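Local coordinates for mandelate racemase/muconate lactonizing enzyme family protein (Bradyrhizobium sp. ORS 278, PDB 3TOY) that belongs to the mandelate racemase/muconate lactonizing enzyme family of the enolase superfamily, pairing an N-terminal capping domain with a C-terminal barrel domain, at residues L101-F114 with V127-L141. Numbering follows the deposited sequence.
Sequences LVPVDLMKAMDAKF and VSGLDMAFWDALGQL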
ATOM      1  N   LEU A 101      30.400  35.187  -8.570  1.00 31.27           N
ATOM      2  CA  LEU A 101      30.812  33.841  -8.198  1.00 35.91           C
ATOM      3  C   LEU A 101      29.969  33.419  -7.002  1.00 33.39           C
ATOM      4  O   LEU A 101      30.378  33.570  -5.835  1.00 31.00           O
ATOM      5  CB  LEU A 101      32.302  33.822  -7.832  1.00 36.55           C
ATOM      6  CG  LEU A 101      32.969  32.494  -7.492  1.00 34.85           C
ATOM      7  CD1 LEU A 101      33.088  31.635  -8.723  1.00 36.33           C
ATOM      8  CD2 LEU A 101      34.341  32.729  -6.854  1.00 37.12           C
ATOM      9  N   VAL A 102      28.768  32.930  -7.306  1.00 32.42           N
ATOM     10  CA  VAL A 102      27.781  32.585  -6.286  1.00 29.59           C
ATOM     11  C   VAL A 102      27.236  31.219  -6.696  1.00 28.61           C
ATOM     12  O   VAL A 102      26.360  31.150  -7.528  1.00 27.46           O
ATOM     13  CB  VAL A 102      26.640  33.626  -6.226  1.00 32.96           C
ATOM     14  CG1 VAL A 102      25.612  33.237  -5.182  1.00 25.78           C
ATOM     15  CG2 VAL A 102      27.205  35.040  -5.886  1.00 32.84           C
ATOM     16  N   PRO A 103      27.803  30.134  -6.138  1.00 28.00           N
ATOM     17  CA  PRO A 103      27.517  28.764  -6.612  1.00 31.55           C
ATOM     18  C   PRO A 103      26.028  28.421  -6.702  1.00 28.05           C
ATOM     19  O   PRO A 103      25.587  27.872  -7.704  1.00 26.55           O
ATOM     20  CB  PRO A 103      28.230  27.891  -5.579  1.00 29.26           C
ATOM     21  CG  PRO A 103      29.447  28.751  -5.193  1.00 29.91           C
ATOM     22  CD  PRO A 103      28.869  30.143  -5.113  1.00 27.65           C
ATOM     23  N   VAL A 104      25.268  28.733  -5.667  1.00 31.97           N
ATOM     24  CA  VAL A 104      23.840  28.398  -5.651  1.00 33.84           C
ATOM     25  C   VAL A 104      23.094  29.112  -6.773  1.00 33.23           C
ATOM     26  O   VAL A 104      22.255  28.524  -7.473  1.00 30.15           O
ATOM     27  CB  VAL A 104      23.226  28.737  -4.279  1.00 29.81           C
ATOM     28  CG1 VAL A 104      21.688  28.615  -4.299  1.00 33.87           C
ATOM     29  CG2 VAL A 104      23.867  27.847  -3.223  1.00 28.44           C
ATOM     30  N   ASP A 105      23.399  30.391  -6.949  1.00 27.87           N
ATOM     31  CA  ASP A 105      22.767  31.171  -8.007  1.00 27.90           C
ATOM     32  C   ASP A 105      23.185  30.719  -9.398  1.00 24.42           C
ATOM     33  O   ASP A 105      22.365  30.736 -10.333  1.00 30.80           O
ATOM     34  CB  ASP A 105      23.116  32.655  -7.851  1.00 28.32           C
ATOM     35  CG  ASP A 105      22.549  33.257  -6.607  1.00 40.83           C
ATOM     36  OD1 ASP A 105      21.785  32.587  -5.855  1.00 39.76           O
ATOM     37  OD2 ASP A 105      22.876  34.432  -6.383  1.00 30.93           O
ATOM     38  N   LEU A 106      24.464  30.363  -9.560  1.00 29.85           N
ATOM     39  CA  LEU A 106      24.970  29.868 -10.846  1.00 25.78           C
ATOM     40  C   LEU A 106      24.339  28.517 -11.194  1.00 29.24           C
ATOM     41  O   LEU A 106      24.020  28.230 -12.353  1.00 30.74           O
ATOM     42  CB  LEU A 106      26.507  29.751 -10.824  1.00 28.78           C
ATOM     43  CG  LEU A 106      27.241  31.115 -10.746  1.00 28.47           C
ATOM     44  CD1 LEU A 106      28.706  30.931 -10.314  1.00 30.87           C
ATOM     45  CD2 LEU A 106      27.125  31.877 -12.066  1.00 30.32           C
ATOM     46  N   MET A 107      24.166  27.678 -10.186  1.00 28.96           N
ATOM     47  CA  MET A 107      23.535  26.379 -10.430  1.00 27.62           C
ATOM     48  C   MET A 107      22.095  26.591 -10.886  1.00 25.93           C
ATOM     49  O   MET A 107      21.625  25.944 -11.810  1.00 29.54           O
ATOM     50  CB  MET A 107      23.573  25.518  -9.160  1.00 29.97           C
ATOM     51  CG  MET A 107      22.906  24.135  -9.348  1.00 28.05           C
ATOM     52  SD  MET A 107      23.720  23.129 -10.593  1.00 30.71           S
ATOM     53  CE  MET A 107      25.391  22.951  -9.918  1.00 31.40           C
ATOM     54  N   LYS A 108      21.377  27.500 -10.231  1.00 30.24           N
ATOM     55  CA  LYS A 108      20.001  27.767 -10.628  1.00 30.83           C
ATOM     56  C   LYS A 108      19.925  28.274 -12.077  1.00 34.88           C
ATOM     57  O   LYS A 108      19.020  27.906 -12.826  1.00 33.52           O
ATOM     58  CB  LYS A 108      19.362  28.756  -9.646  1.00 32.69           C
ATOM     59  CG  LYS A 108      17.924  29.113  -9.931  1.00 46.74           C
ATOM     60  CD  LYS A 108      17.502  30.329  -9.106  1.00 59.94           C
ATOM     61  CE  LYS A 108      16.989  29.940  -7.726  1.00 69.96           C
ATOM     62  NZ  LYS A 108      15.516  29.679  -7.760  1.00 73.62           N
ATOM     63  N   ALA A 109      20.890  29.099 -12.477  1.00 31.64           N
ATOM     64  CA  ALA A 109      20.944  29.617 -13.838  1.00 32.29           C
ATOM     65  C   ALA A 109      21.239  28.521 -14.861  1.00 33.16           C
ATOM     66  O   ALA A 109      20.661  28.513 -15.948  1.00 35.12           O
ATOM     67  CB  ALA A 109      21.995  30.759 -13.957  1.00 34.04           C
ATOM     68  N   MET A 110      22.154  27.617 -14.529  1.00 32.37           N
ATOM     69  CA  MET A 110      22.471  26.490 -15.416  1.00 30.09           C
ATOM     70  C   MET A 110      21.272  25.552 -15.501  1.00 32.23           C
ATOM     71  O   MET A 110      21.007  24.967 -16.549  1.00 33.30           O
ATOM     72  CB  MET A 110      23.730  25.757 -14.940  1.00 36.79           C
ATOM     73  CG  MET A 110      25.031  26.485 -15.337  1.00 33.50           C
ATOM     74  SD  MET A 110      26.574  25.699 -14.794  1.00 38.16           S
ATOM     75  CE  MET A 110      26.465  25.646 -12.976  1.00 31.08           C
ATOM     76  N   ASP A 111      20.538  25.420 -14.397  1.00 30.99           N
ATOM     77  CA  ASP A 111      19.327  24.592 -14.424  1.00 28.89           C
ATOM     78  C   ASP A 111      18.345  25.134 -15.461  1.00 29.40           C
ATOM     79  O   ASP A 111      17.859  24.401 -16.317  1.00 29.14           O
ATOM     80  CB  ASP A 111      18.660  24.542 -13.056  1.00 33.38           C
ATOM     81  CG  ASP A 111      17.628  23.426 -12.956  1.00 43.11           C
ATOM     82  OD1 ASP A 111      17.388  22.743 -13.964  1.00 47.15           O
ATOM     83  OD2 ASP A 111      17.086  23.212 -11.863  1.00 37.09           O
ATOM     84  N   ALA A 112      18.036  26.421 -15.372  1.00 31.38           N
ATOM     85  CA  ALA A 112      17.074  27.033 -16.291  1.00 34.66           C
ATOM     86  C   ALA A 112      17.570  26.959 -17.730  1.00 32.24           C
ATOM     87  O   ALA A 112      16.797  26.765 -18.664  1.00 34.91           O
ATOM     88  CB  ALA A 112      16.813  28.468 -15.906  1.00 32.56           C
ATOM     89  N   LYS A 113      18.869  27.114 -17.905  1.00 32.45           N
ATOM     90  CA  LYS A 113      19.456  27.152 -19.239  1.00 33.28           C
ATOM     91  C   LYS A 113      19.274  25.830 -19.989  1.00 32.77           C
ATOM     92  O   LYS A 113      19.038  25.818 -21.189  1.00 34.22           O
ATOM     93  CB  LYS A 113      20.946  27.517 -19.131  1.00 36.75           C
ATOM     94  CG  LYS A 113      21.745  27.398 -20.422  1.00 38.45           C
ATOM     95  CD  LYS A 113      23.086  28.134 -20.259  1.00 53.51           C
ATOM     96  CE  LYS A 113      24.064  27.804 -21.390  1.00 54.50           C
ATOM     97  NZ  LYS A 113      23.566  28.272 -22.716  1.00 64.35           N
ATOM     98  N   PHE A 114      19.374  24.715 -19.273  1.00 29.34           N
ATOM     99  CA  PHE A 114      19.318  23.412 -19.901  1.00 29.80           C
ATOM    100  C   PHE A 114      18.029  22.657 -19.614  1.00 27.62           C
ATOM    101  O   PHE A 114      17.936  21.465 -19.890  1.00 28.07           O
ATOM    102  CB  PHE A 114      20.503  22.561 -19.467  1.00 31.57           C
ATOM    103  CG  PHE A 114      21.798  23.039 -20.016  1.00 30.33           C
ATOM    104  CD1 PHE A 114      22.069  22.920 -21.380  1.00 37.94           C
ATOM    105  CD2 PHE A 114      22.737  23.634 -19.189  1.00 29.00           C
ATOM    106  CE1 PHE A 114      23.276  23.366 -21.908  1.00 45.84           C
ATOM    107  CE2 PHE A 114      23.963  24.091 -19.716  1.00 36.83           C
ATOM    108  CZ  PHE A 114      24.221  23.961 -21.077  1.00 34.00           C
ATOM    109  N   VAL A 127      28.276  20.906 -16.116  1.00 29.65           N
ATOM    110  CA  VAL A 127      27.653  21.693 -15.054  1.00 27.31           C
ATOM    111  C   VAL A 127      28.242  21.395 -13.665  1.00 30.32           C
ATOM    112  O   VAL A 127      28.544  22.314 -12.888  1.00 27.25           O
ATOM    113  CB  VAL A 127      26.108  21.473 -15.058  1.00 25.24           C
ATOM    114  CG1 VAL A 127      25.472  22.045 -13.796  1.00 28.18           C
ATOM    115  CG2 VAL A 127      25.501  22.109 -16.307  1.00 27.60           C
ATOM    116  N   SER A 128      28.418  20.114 -13.363  1.00 27.32           N
ATOM    117  CA  SER A 128      28.909  19.733 -12.035  1.00 23.66           C
ATOM    118  C   SER A 128      30.381  20.111 -11.936  1.00 25.75           C
ATOM    119  O   SER A 128      30.847  20.496 -10.878  1.00 28.24           O
ATOM    120  CB  SER A 128      28.749  18.232 -11.809  1.00 24.13           C
ATOM    121  OG  SER A 128      27.359  17.867 -11.930  1.00 26.01           O
ATOM    122  N   GLY A 129      31.095  19.987 -13.055  1.00 28.19           N
ATOM    123  CA  GLY A 129      32.524  20.330 -13.081  1.00 30.83           C
ATOM    124  C   GLY A 129      32.701  21.810 -12.783  1.00 29.59           C
ATOM    125  O   GLY A 129      33.588  22.182 -12.016  1.00 30.75           O
ATOM    126  N   LEU A 130      31.855  22.640 -13.387  1.00 28.42           N
ATOM    127  CA  LEU A 130      31.869  24.082 -13.143  1.00 27.25           C
ATOM    128  C   LEU A 130      31.570  24.393 -11.691  1.00 31.40           C
ATOM    129  O   LEU A 130      32.256  25.190 -11.049  1.00 29.27           O
ATOM    130  CB  LEU A 130      30.894  24.826 -14.076  1.00 24.86           C
ATOM    131  CG  LEU A 130      31.344  24.877 -15.544  1.00 32.28           C
ATOM    132  CD1 LEU A 130      30.242  25.218 -16.521  1.00 33.98           C
ATOM    133  CD2 LEU A 130      32.544  25.855 -15.696  1.00 32.18           C
ATOM    134  N   ASP A 131      30.536  23.756 -11.150  1.00 27.46           N
ATOM    135  CA  ASP A 131      30.201  23.986  -9.755  1.00 29.16           C
ATOM    136  C   ASP A 131      31.383  23.716  -8.819  1.00 25.37           C
ATOM    137  O   ASP A 131      31.646  24.493  -7.895  1.00 29.76           O
ATOM    138  CB  ASP A 131      28.974  23.132  -9.339  1.00 23.94           C
ATOM    139  CG  ASP A 131      28.570  23.388  -7.903  1.00 24.52           C
ATOM    140  OD1 ASP A 131      27.811  24.352  -7.650  1.00 29.72           O
ATOM    141  OD2 ASP A 131      29.036  22.630  -7.025  1.00 26.40           O
ATOM    142  N   MET A 132      32.090  22.621  -9.030  1.00 23.86           N
ATOM    143  CA  MET A 132      33.233  22.290  -8.163  1.00 24.55           C
ATOM    144  C   MET A 132      34.319  23.375  -8.271  1.00 29.56           C
ATOM    145  O   MET A 132      34.907  23.794  -7.271  1.00 30.20           O
ATOM    146  CB  MET A 132      33.833  20.935  -8.537  1.00 30.17           C
ATOM    147  CG  MET A 132      33.048  19.727  -8.007  1.00 24.97           C
ATOM    148  SD  MET A 132      33.848  18.173  -8.374  1.00 30.88           S
ATOM    149  CE  MET A 132      33.375  17.961 -10.087  1.00 29.59           C
ATOM    150  N   ALA A 133      34.579  23.809  -9.496  1.00 30.71           N
ATOM    151  CA  ALA A 133      35.578  24.854  -9.714  1.00 34.81           C
ATOM    152  C   ALA A 133      35.149  26.168  -9.057  1.00 34.92           C
ATOM    153  O   ALA A 133      35.992  26.889  -8.515  1.00 29.40           O
ATOM    154  CB  ALA A 133      35.852  25.031 -11.196  1.00 30.35           C
ATOM    155  N   PHE A 134      33.846  26.480  -9.048  1.00 29.29           N
ATOM    156  CA  PHE A 134      33.406  27.702  -8.353  1.00 27.36           C
ATOM    157  C   PHE A 134      33.700  27.646  -6.855  1.00 33.59           C
ATOM    158  O   PHE A 134      34.153  28.620  -6.250  1.00 31.15           O
ATOM    159  CB  PHE A 134      31.909  28.009  -8.497  1.00 28.00           C
ATOM    160  CG  PHE A 134      31.399  28.077  -9.908  1.00 35.27           C
ATOM    161  CD1 PHE A 134      32.167  28.602 -10.945  1.00 35.36           C
ATOM    162  CD2 PHE A 134      30.101  27.654 -10.186  1.00 31.72           C
ATOM    163  CE1 PHE A 134      31.660  28.664 -12.237  1.00 35.89           C
ATOM    164  CE2 PHE A 134      29.595  27.705 -11.467  1.00 32.44           C
ATOM    165  CZ  PHE A 134      30.369  28.218 -12.497  1.00 36.90           C
ATOM    166  N   TRP A 135      33.377  26.522  -6.224  1.00 31.83           N
ATOM    167  CA  TRP A 135      33.618  26.405  -4.798  1.00 29.19           C
ATOM    168  C   TRP A 135      35.120  26.420  -4.522  1.00 30.19           C
ATOM    169  O   TRP A 135      35.581  26.947  -3.500  1.00 31.50           O
ATOM    170  CB  TRP A 135      32.990  25.102  -4.253  1.00 29.35           C
ATOM    171  CG  TRP A 135      31.514  25.239  -3.944  1.00 27.31           C
ATOM    172  CD1 TRP A 135      30.464  24.815  -4.712  1.00 28.65           C
ATOM    173  CD2 TRP A 135      30.938  25.832  -2.770  1.00 30.54           C
ATOM    174  NE1 TRP A 135      29.267  25.116  -4.085  1.00 26.14           N
ATOM    175  CE2 TRP A 135      29.535  25.733  -2.891  1.00 26.39           C
ATOM    176  CE3 TRP A 135      31.472  26.442  -1.629  1.00 29.68           C
ATOM    177  CZ2 TRP A 135      28.666  26.237  -1.926  1.00 29.29           C
ATOM    178  CZ3 TRP A 135      30.603  26.953  -0.682  1.00 30.96           C
ATOM    179  CH2 TRP A 135      29.218  26.832  -0.825  1.00 32.86           C
ATOM    180  N   ASP A 136      35.878  25.797  -5.410  1.00 31.74           N
ATOM    181  CA  ASP A 136      37.327  25.766  -5.252  1.00 33.42           C
ATOM    182  C   ASP A 136      37.845  27.201  -5.208  1.00 34.55           C
ATOM    183  O   ASP A 136      38.692  27.545  -4.385  1.00 35.71           O
ATOM    184  CB  ASP A 136      37.984  25.044  -6.423  1.00 29.08           C
ATOM    185  CG  ASP A 136      39.495  25.158  -6.376  1.00 38.35           C
ATOM    186  OD1 ASP A 136      40.099  24.571  -5.467  1.00 35.67           O
ATOM    187  OD2 ASP A 136      40.071  25.861  -7.231  1.00 33.79           O
ATOM    188  N   ALA A 137      37.319  28.031  -6.102  1.00 35.40           N
ATOM    189  CA  ALA A 137      37.724  29.426  -6.181  1.00 38.63           C
ATOM    190  C   ALA A 137      37.352  30.167  -4.910  1.00 40.40           C
ATOM    191  O   ALA A 137      38.156  30.930  -4.381  1.00 38.24           O
ATOM    192  CB  ALA A 137      37.133  30.102  -7.413  1.00 29.04           C
ATOM    193  N   LEU A 138      36.142  29.940  -4.403  1.00 33.31           N
ATOM    194  CA  LEU A 138      35.731  30.580  -3.161  1.00 31.61           C
ATOM    195  C   LEU A 138      36.693  30.208  -2.032  1.00 33.14           C
ATOM    196  O   LEU A 138      37.057  31.047  -1.196  1.00 34.47           O
ATOM    197  CB  LEU A 138      34.297  30.187  -2.788  1.00 35.54           C
ATOM    198  CG  LEU A 138      33.136  30.839  -3.538  1.00 38.54           C
ATOM    199  CD1 LEU A 138      31.812  30.258  -3.008  1.00 34.69           C
ATOM    200  CD2 LEU A 138      33.144  32.363  -3.428  1.00 42.85           C
ATOM    201  N   GLY A 139      37.101  28.946  -1.999  1.00 31.61           N
ATOM    202  CA  GLY A 139      38.022  28.489  -0.970  1.00 31.69           C
ATOM    203  C   GLY A 139      39.384  29.168  -1.119  1.00 35.00           C
ATOM    204  O   GLY A 139      39.969  29.628  -0.143  1.00 35.35           O
ATOM    205  N   GLN A 140      39.891  29.215  -2.341  1.00 32.55           N
ATOM    206  CA  GLN A 140      41.174  29.877  -2.600  1.00 35.97           C
ATOM    207  C   GLN A 140      41.089  31.332  -2.181  1.00 38.53           C
ATOM    208  O   GLN A 140      41.996  31.844  -1.534  1.00 41.24           O
ATOM    209  CB  GLN A 140      41.556  29.796  -4.070  1.00 33.59           C
ATOM    210  CG  GLN A 140      42.059  28.432  -4.533  1.00 35.40           C
ATOM    211  CD  GLN A 140      42.628  28.481  -5.941  1.00 45.81           C
ATOM    212  OE1 GLN A 140      43.629  29.151  -6.197  1.00 44.07           O
ATOM    213  NE2 GLN A 140      41.993  27.778  -6.858  1.00 35.52           N
ATOM    214  N   LEU A 141      39.996  31.996  -2.545  1.00 35.91           N
ATOM    215  CA  LEU A 141      39.829  33.406  -2.215  1.00 40.10           C
ATOM    216  C   LEU A 141      39.780  33.641  -0.717  1.00 47.54           C
ATOM    217  O   LEU A 141      40.190  34.701  -0.243  1.00 40.27           O
ATOM    218  CB  LEU A 141      38.597  33.998  -2.899  1.00 37.47           C
ATOM    219  CG  LEU A 141      38.699  34.206  -4.407  1.00 37.86           C
ATOM    220  CD1 LEU A 141      37.328  34.291  -5.033  1.00 38.93           C
ATOM    221  CD2 LEU A 141      39.493  35.502  -4.684  1.00 35.35           C
TER
HETATM  222  O   HOH W   1      27.263  26.195  -9.511  1.00 28.89           O
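Leu101 has its CG trans to the main-chain nitrogen (chi1 -176°), and its two methyls divide the work on the helix of 127-141: CD1 lies 3.8 Å from Phe134 CB, while CD2 meets Leu138 CD2 at 3.6 Å and also touches Ala137 and Leu141. Over one face of the Phe134 ring lies CD1 of Leu106, 3.6 Å from the ring centroid in a CH-pi contact; the opposite face carries Leu130 O. Met110 CE comes to the ring's edge instead. Pro103 is a knob in a hole formed by Asp131, Phe134, Trp135 and Leu138. Its CG rides over the five-membered ring of Trp135, 3.8 Å from the centroid and 13° off the normal, and also touches Leu138 CD1. Farther along, Met107, bent at chi2 and chi3, brings its SD within 3.8 Å of Val127 CG1 and its CE methyl against Asp131.

These two nearly antiparallel helices, their axes 10.2 Å apart at an angle of 164°, belong to the N-terminal domain that in this family caps the barrel. The helix of 127-141 is sandwiched: Leu130, Ala133 and Phe134 rest on strand 50-64, whereas Asp131 and Trp135 reach Ile301 of helix 300-314. The second subunit, another copy of the protein, packs Gly151 against Trp135.

No direct hydrogen bond links the pair. One water bridges them, donating to Pro103 O at 3.0 Å and to Asp131 OD1 at 2.7 Å. Trp135 NE1 and Asp131 OD1 each have Thr302 OG1 as a hydrogen-bond partner, OD1 in addition to the water. Cohesion between the helices therefore rests on shape and dispersion, with the one water-mediated link lying between Pro103 O and Asp131 OD1.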